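Local coordinates for protein homoaconitase large subunit (Methanocaldococcus jannaschii, PDB 4KP2) that forms the iron-sulfur subunit of a hydro-lyase that interconverts homocitrate, cis-homoaconitate and homoisocitrate on the route to 2-oxosuberate, at residues A[26-31]-A[269-274]; A[41-46]-A[170-175]; A[210-215]-A[240-245]. All coordinates share one frame; numbering follows the deposited sequence.

Interaction 1 of 3, residues A[26-31]-A[269-274]; sequences EKILSK and ERITVN
Helix 24-33, close to the N-terminus of the aconitase-type chain, lays one side against the irregular segment 269-274, with Lys27, Ile28 and Lys31 touching Glu269, Ile271 and the carbonyl of Thr272. Ile271 carries the apolar part. Its CG2 lies 3.6 Å from Lys27 CB, and the two side chains run past each other in opposite directions. The other branch, CG1 to CD1, is extended (chi2 -177°) and brings Ile271 CD1 over the helix backbone, 3.9 Å from Ile28 CA. Ile28 CG1 touches the same methyl more loosely, at 4.2 Å. Segment 269-274 belongs to the loop between helix 260-267 and strand 282-286, so the contact ties this connection of the alpha/beta fold to the N-terminal helix; Leu24, one turn before Ile28 on the same helix, also packs on Ile271 and Val273. Beyond CG the Lys27 chain is fully stretched, its CD passing 3.9 Å from Ile271 CG2. That reach delivers Lys27 NZ to Thr272 O, a 2.8 Å hydrogen bond that meets the carbonyl nearly head-on (C=O...N angle 163°). One turn on, Lys31 bends at chi3 and chi4 and crosses Glu269 at about a right angle. Lys31 NZ stands 3.3 Å from Glu269 OE1, a salt bridge whose hydrogen bond is weak. On the loop side, the amide of Asn131 donates to Glu269 O.

Interaction 2 of 3, residues A[41-46]-A[170-175]; sequences DSIEVE and IKVPKT
Ile43 and Val172 meet beside a short antiparallel ladder, in which Ile43 pairs with Ile170 and Ser42 with Lys171. From CB, the Ile43 side chain sends CG1 between its own backbone N and carbonyl carbon (chi1 60°). Ile43 CG1 then lies 4.1 Å from Ile170 O and about as far from Val172 CG2. At the tip, Ile43 CD1 comes to 3.8 Å from Val172 CG2, the two side chains crossing at a slant. The same Val172 methyl also rests against Asp41 O. Ile43 and Val172 both pack on Leu29 of helix 24-33. Ile43 and Ile170 form the hydrogen-bonded pair: Ile43 N donates to Ile170 O at 3.0 Å, while the return bond from Ile170 N to Ile43 O is weak at 3.3 Å. Farther along, Val172 N gives a nearly straight 2.9 Å bond to Asp41 O (N-H...O 173°). Ser42 and Lys171 form the non-hydrogen-bonded pair, with 4.1 Å between Ser42 CA and Lys171 CA. The arrangement is that of an antiparallel strand added to a mixed beta-sheet, where strand 42-46 lines up against the interrupted strand 167-180.

Interaction 3 of 3, residues A[210-215]-A[240-245]; sequences IEYGGE and GVIEAD
Backbone bonds first join Ile210 and Tyr212 to Val241. Val241 N donates to Ile210 O at 2.6 Å in an almost straight bond (N-H...O 175°). Tyr212 N donates to Val241 O at 3.2 Å. CA-H groups supplement both acceptors: Gly240 CA lies 3.3 Å from Ile210 O, and Glu211 CA 3.4 Å from Val241 O. Val241 thus gives and receives in turn, the pattern of parallel strands, here 208-213 and 239-242 of the mixed sheet. The chain between them includes helices 215-219 and 222-230. Apolar packing follows on the face that carries Tyr212 and Ile242: Tyr212 CB meets Ile242 CG1 at 3.6 Å. Ile242 CG1 also lies 3.8 Å from Tyr212 CD2, with CD1 a little farther from the ring. Within strand 208-213, Ile210 CG2 sits 3.4 Å above the plane of the Tyr212 ring, offset toward its rim. Val241 and Glu211 point to the opposite face. Val241 CG1 stands between its backbone N and carbonyl carbon (chi1 66°), which sets it 3.5 Å from Ile210 O, and the valine packs on Leu24, Val25 and Ile28 of helix 24-33. Charge is dealt with outside the pair of strands: the buried Glu211 carboxylate forms a salt bridge with Arg177 and accepts from the Tyr280 hydroxyl.

Overall arrangement
Helix 24-33 touches all three contacts: it supplies one side of interaction 1 and packs against residues of interactions 2 and 3. Interactions 2 and 3 belong to one mixed sheet, in which strands 167-180 and 208-213 are neighbours. All residues touching in interaction 3 are buried, whereas interactions 1 and 2 are only partly so. The chemistry follows the elements joined: two lysine ammonium groups serve the loop in interaction 1, whereas main-chain ladders, antiparallel in interaction 2 and parallel in interaction 3, join the strands. Glu243 bridges interactions 3 and 1 through a probable hydrogen bond from Val273 N to Glu243 OE1. Along the chain, both strand contacts are nested within the loop that interaction 1 closes.

Interaction 1 of 3, residues A[26-31]-A[269-274]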
# COMPACT_ATOMS: atom_id res chain seq x y z
N GLU A 26 -25.87 25.55 -19.72
CA GLU A 26 -26.78 26.68 -19.58
C GLU A 26 -28.10 26.27 -18.94
O GLU A 26 -28.68 27.02 -18.15
CB GLU A 26 -27.04 27.35 -20.93
CG GLU A 26 -25.88 28.18 -21.44
CD GLU A 26 -26.16 28.81 -22.79
OE1 GLU A 26 -27.17 28.43 -23.42
OE2 GLU A 26 -25.38 29.68 -23.22
N LYS A 27 -28.57 25.08 -19.28
CA LYS A 27 -29.82 24.57 -18.71
C LYS A 27 -29.66 24.16 -17.25
O LYS A 27 -30.57 24.34 -16.44
CB LYS A 27 -30.35 23.39 -19.53
CG LYS A 27 -31.01 23.80 -20.84
CD LYS A 27 -31.78 22.64 -21.44
CE LYS A 27 -32.58 23.09 -22.65
NZ LYS A 27 -33.44 22.00 -23.19
N ILE A 28 -28.50 23.60 -16.92
CA ILE A 28 -28.21 23.18 -15.55
C ILE A 28 -28.10 24.38 -14.62
O ILE A 28 -28.66 24.39 -13.52
CB ILE A 28 -26.92 22.34 -15.47
CG1 ILE A 28 -27.10 21.01 -16.21
CG2 ILE A 28 -26.54 22.08 -14.03
CD1 ILE A 28 -25.82 20.21 -16.32
N LEU A 29 -27.38 25.40 -15.07
CA LEU A 29 -27.15 26.59 -14.26
C LEU A 29 -28.40 27.45 -14.11
O LEU A 29 -28.61 28.09 -13.08
CB LEU A 29 -26.00 27.42 -14.84
CG LEU A 29 -24.63 26.75 -14.86
CD1 LEU A 29 -23.59 27.67 -15.47
CD2 LEU A 29 -24.22 26.34 -13.45
N SER A 30 -29.23 27.47 -15.15
CA SER A 30 -30.45 28.28 -15.13
C SER A 30 -31.47 27.77 -14.11
O SER A 30 -32.04 28.55 -13.36
CB SER A 30 -31.08 28.34 -16.52
OG SER A 30 -30.25 29.06 -17.42
N LYS A 31 -31.68 26.46 -14.10
CA LYS A 31 -32.60 25.84 -13.15
C LYS A 31 -32.07 26.01 -11.73
O LYS A 31 -32.84 26.21 -10.79
CB LYS A 31 -32.79 24.36 -13.47
CG LYS A 31 -33.45 23.56 -12.36
CD LYS A 31 -33.75 22.13 -12.79
CE LYS A 31 -34.93 22.09 -13.74
NZ LYS A 31 -36.17 22.59 -13.08
N GLU A 269 -37.05 16.08 -12.82
CA GLU A 269 -36.12 17.20 -12.93
C GLU A 269 -35.06 16.90 -13.98
O GLU A 269 -34.01 17.54 -14.01
CB GLU A 269 -35.45 17.47 -11.58
CG GLU A 269 -36.43 17.70 -10.44
CD GLU A 269 -37.25 18.97 -10.61
OE1 GLU A 269 -36.78 19.90 -11.31
OE2 GLU A 269 -38.37 19.04 -10.06
N ARG A 270 -35.35 15.93 -14.84
CA ARG A 270 -34.42 15.54 -15.90
C ARG A 270 -34.23 16.66 -16.92
O ARG A 270 -35.19 17.28 -17.36
CB ARG A 270 -34.91 14.27 -16.60
CG ARG A 270 -34.04 13.81 -17.76
CD ARG A 270 -34.53 12.50 -18.34
NE ARG A 270 -33.75 12.09 -19.51
CZ ARG A 270 -33.92 10.95 -20.16
NH1 ARG A 270 -34.85 10.09 -19.77
NH2 ARG A 270 -33.16 10.67 -21.21
N ILE A 271 -32.98 16.90 -17.28
CA ILE A 271 -32.65 17.95 -18.25
C ILE A 271 -32.13 17.36 -19.56
O ILE A 271 -31.11 16.68 -19.58
CB ILE A 271 -31.61 18.93 -17.68
CG1 ILE A 271 -32.18 19.65 -16.45
CG2 ILE A 271 -31.20 19.94 -18.74
CD1 ILE A 271 -31.25 20.69 -15.87
N THR A 272 -32.85 17.64 -20.64
CA THR A 272 -32.49 17.11 -21.96
C THR A 272 -32.13 18.24 -22.91
O THR A 272 -32.59 19.37 -22.75
CB THR A 272 -33.66 16.30 -22.55
OG1 THR A 272 -34.29 15.53 -21.51
CG2 THR A 272 -33.17 15.36 -23.65
N VAL A 273 -31.30 17.94 -23.90
CA VAL A 273 -30.87 18.93 -24.88
C VAL A 273 -31.27 18.53 -26.30
O VAL A 273 -30.99 17.42 -26.74
CB VAL A 273 -29.34 19.13 -24.84
CG1 VAL A 273 -28.88 20.01 -26.00
CG2 VAL A 273 -28.92 19.73 -23.51
N ASN A 274 -31.92 19.45 -27.00
CA ASN A 274 -32.31 19.22 -28.39
C ASN A 274 -31.25 19.77 -29.35
O ASN A 274 -30.70 20.85 -29.14
CB ASN A 274 -33.66 19.87 -28.67
CG ASN A 274 -34.33 19.34 -29.93
OD1 ASN A 274 -33.66 18.94 -30.89
ND2 ASN A 274 -35.65 19.35 -29.95

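Interaction 2 of 3, residues A[41-46]-A[170-175]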
# COMPACT_ATOMS: atom_id res chain seq x y z
N ASP A 41 -22.35 35.18 -19.00
CA ASP A 41 -23.00 35.76 -17.83
C ASP A 41 -22.36 35.29 -16.53
O ASP A 41 -22.19 34.09 -16.32
CB ASP A 41 -24.49 35.41 -17.83
CG ASP A 41 -25.18 35.79 -19.12
OD1 ASP A 41 -24.49 35.93 -20.15
OD2 ASP A 41 -26.42 35.95 -19.11
N SER A 42 -22.00 36.23 -15.67
CA SER A 42 -21.45 35.90 -14.36
C SER A 42 -22.57 35.84 -13.34
O SER A 42 -23.23 36.84 -13.07
CB SER A 42 -20.40 36.93 -13.94
OG SER A 42 -20.99 38.20 -13.74
N ILE A 43 -22.79 34.66 -12.77
CA ILE A 43 -23.89 34.46 -11.84
C ILE A 43 -23.43 33.95 -10.48
O ILE A 43 -22.31 33.45 -10.34
CB ILE A 43 -24.92 33.46 -12.40
CG1 ILE A 43 -24.27 32.10 -12.66
CG2 ILE A 43 -25.54 34.01 -13.69
CD1 ILE A 43 -25.21 31.07 -13.23
N GLU A 44 -24.30 34.08 -9.48
CA GLU A 44 -24.02 33.57 -8.15
C GLU A 44 -24.76 32.25 -7.95
O GLU A 44 -25.99 32.22 -7.95
CB GLU A 44 -24.45 34.58 -7.09
CG GLU A 44 -24.12 34.16 -5.66
CD GLU A 44 -24.65 35.15 -4.63
OE1 GLU A 44 -25.66 35.82 -4.91
OE2 GLU A 44 -24.04 35.25 -3.55
N VAL A 45 -24.01 31.17 -7.78
CA VAL A 45 -24.60 29.84 -7.67
C VAL A 45 -24.48 29.25 -6.27
O VAL A 45 -23.39 29.22 -5.69
CB VAL A 45 -23.95 28.86 -8.67
CG1 VAL A 45 -24.60 27.49 -8.57
CG2 VAL A 45 -24.06 29.41 -10.08
N GLU A 46 -25.60 28.79 -5.72
CA GLU A 46 -25.58 28.08 -4.45
C GLU A 46 -25.04 26.68 -4.67
O GLU A 46 -25.50 25.96 -5.55
CB GLU A 46 -26.98 28.02 -3.84
CG GLU A 46 -27.54 29.38 -3.44
CD GLU A 46 -28.86 29.28 -2.71
OE1 GLU A 46 -29.41 28.16 -2.63
OE2 GLU A 46 -29.35 30.31 -2.21
N ILE A 170 -19.20 32.32 -10.52
CA ILE A 170 -18.58 31.81 -11.73
C ILE A 170 -19.18 32.45 -12.97
O ILE A 170 -20.26 33.05 -12.91
CB ILE A 170 -18.74 30.29 -11.86
CG1 ILE A 170 -20.22 29.93 -12.00
CG2 ILE A 170 -18.12 29.58 -10.66
CD1 ILE A 170 -20.47 28.47 -12.30
N LYS A 171 -18.48 32.33 -14.09
CA LYS A 171 -18.98 32.81 -15.36
C LYS A 171 -19.46 31.62 -16.19
O LYS A 171 -18.71 30.66 -16.37
CB LYS A 171 -17.89 33.57 -16.11
CG LYS A 171 -18.35 34.18 -17.43
CD LYS A 171 -17.21 34.87 -18.16
CE LYS A 171 -16.75 36.15 -17.46
NZ LYS A 171 -15.75 35.91 -16.38
N VAL A 172 -20.69 31.69 -16.68
CA VAL A 172 -21.26 30.62 -17.49
C VAL A 172 -20.41 30.40 -18.73
O VAL A 172 -20.31 31.28 -19.59
CB VAL A 172 -22.71 30.91 -17.90
CG1 VAL A 172 -23.26 29.76 -18.73
CG2 VAL A 172 -23.57 31.16 -16.68
N PRO A 173 -19.79 29.21 -18.83
CA PRO A 173 -18.81 28.91 -19.88
C PRO A 173 -19.46 28.62 -21.23
O PRO A 173 -20.64 28.28 -21.29
CB PRO A 173 -18.13 27.65 -19.35
CG PRO A 173 -19.20 26.96 -18.58
CD PRO A 173 -20.01 28.06 -17.94
N LYS A 174 -18.67 28.75 -22.29
CA LYS A 174 -19.10 28.32 -23.61
C LYS A 174 -18.98 26.81 -23.68
O LYS A 174 -18.30 26.20 -22.85
CB LYS A 174 -18.24 28.98 -24.69
CG LYS A 174 -18.33 30.50 -24.71
CD LYS A 174 -17.38 31.10 -25.73
CE LYS A 174 -17.45 32.62 -25.74
NZ LYS A 174 -16.49 33.21 -26.70
N THR A 175 -19.65 26.19 -24.65
CA THR A 175 -19.69 24.74 -24.72
C THR A 175 -19.19 24.18 -26.05
O THR A 175 -19.79 24.41 -27.10
CB THR A 175 -21.11 24.20 -24.46
OG1 THR A 175 -21.50 24.52 -23.12
CG2 THR A 175 -21.15 22.70 -24.65

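Interaction 3 of 3, residues A[210-215]-A[240-245]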
# COMPACT_ATOMS: atom_id res chain seq x y z
N ILE A 210 -17.11 20.91 -21.67
CA ILE A 210 -17.18 19.81 -22.62
C ILE A 210 -18.52 19.09 -22.52
O ILE A 210 -18.93 18.68 -21.44
CB ILE A 210 -16.06 18.78 -22.36
CG1 ILE A 210 -14.72 19.48 -22.14
CG2 ILE A 210 -15.97 17.80 -23.52
CD1 ILE A 210 -14.12 20.06 -23.39
N GLU A 211 -19.20 18.94 -23.65
CA GLU A 211 -20.47 18.24 -23.68
C GLU A 211 -20.40 17.01 -24.58
O GLU A 211 -20.41 17.12 -25.81
CB GLU A 211 -21.59 19.17 -24.16
CG GLU A 211 -22.96 18.51 -24.24
CD GLU A 211 -24.06 19.50 -24.57
OE1 GLU A 211 -23.86 20.71 -24.35
OE2 GLU A 211 -25.13 19.06 -25.05
N TYR A 212 -20.33 15.84 -23.96
CA TYR A 212 -20.26 14.59 -24.71
C TYR A 212 -21.65 14.10 -25.11
O TYR A 212 -22.58 14.14 -24.31
CB TYR A 212 -19.55 13.51 -23.90
CG TYR A 212 -18.12 13.83 -23.54
CD1 TYR A 212 -17.09 13.64 -24.45
CD2 TYR A 212 -17.79 14.32 -22.28
CE1 TYR A 212 -15.78 13.94 -24.13
CE2 TYR A 212 -16.49 14.62 -21.94
CZ TYR A 212 -15.48 14.42 -22.87
OH TYR A 212 -14.18 14.72 -22.53
N GLY A 213 -21.77 13.65 -26.35
CA GLY A 213 -23.02 13.11 -26.84
C GLY A 213 -22.78 12.09 -27.94
O GLY A 213 -21.64 11.77 -28.26
N GLY A 214 -23.86 11.58 -28.51
CA GLY A 214 -23.76 10.61 -29.58
C GLY A 214 -24.15 9.21 -29.15
O GLY A 214 -24.38 8.96 -27.97
N GLU A 215 -24.22 8.30 -30.12
CA GLU A 215 -24.66 6.93 -29.87
C GLU A 215 -23.71 6.17 -28.95
O GLU A 215 -24.13 5.30 -28.19
CB GLU A 215 -24.83 6.19 -31.19
CG GLU A 215 -23.60 6.20 -32.08
CD GLU A 215 -23.88 5.70 -33.48
OE1 GLU A 215 -22.92 5.51 -34.26
OE2 GLU A 215 -25.07 5.51 -33.82
N GLY A 240 -16.44 18.87 -17.82
CA GLY A 240 -16.98 17.97 -18.83
C GLY A 240 -18.30 17.40 -18.34
O GLY A 240 -18.36 16.81 -17.27
N VAL A 241 -19.36 17.59 -19.12
CA VAL A 241 -20.69 17.17 -18.70
C VAL A 241 -21.37 16.24 -19.71
O VAL A 241 -21.24 16.42 -20.92
CB VAL A 241 -21.59 18.40 -18.39
CG1 VAL A 241 -21.88 19.19 -19.65
CG2 VAL A 241 -22.88 17.96 -17.71
N ILE A 242 -22.07 15.24 -19.20
CA ILE A 242 -22.81 14.30 -20.03
C ILE A 242 -24.27 14.26 -19.61
O ILE A 242 -24.59 14.17 -18.42
CB ILE A 242 -22.21 12.88 -19.95
CG1 ILE A 242 -20.82 12.85 -20.59
CG2 ILE A 242 -23.11 11.86 -20.62
CD1 ILE A 242 -20.18 11.49 -20.61
N GLU A 243 -25.16 14.32 -20.60
CA GLU A 243 -26.60 14.31 -20.36
C GLU A 243 -27.04 13.05 -19.62
O GLU A 243 -26.63 11.94 -19.96
CB GLU A 243 -27.36 14.44 -21.68
CG GLU A 243 -28.86 14.55 -21.54
CD GLU A 243 -29.55 14.75 -22.88
OE1 GLU A 243 -29.38 15.83 -23.48
OE2 GLU A 243 -30.26 13.82 -23.33
N ALA A 244 -27.87 13.23 -18.59
CA ALA A 244 -28.32 12.12 -17.76
C ALA A 244 -29.43 11.33 -18.45
O ALA A 244 -30.34 11.90 -19.06
CB ALA A 244 -28.80 12.63 -16.41
N ASP A 245 -29.36 10.00 -18.33
CA ASP A 245 -30.36 9.13 -18.92
C ASP A 245 -30.67 7.96 -18.00
O ASP A 245 -30.30 7.97 -16.83
CB ASP A 245 -29.89 8.62 -20.29
CG ASP A 245 -28.67 7.73 -20.18
OD1 ASP A 245 -27.91 7.88 -19.21
OD2 ASP A 245 -28.48 6.88 -21.08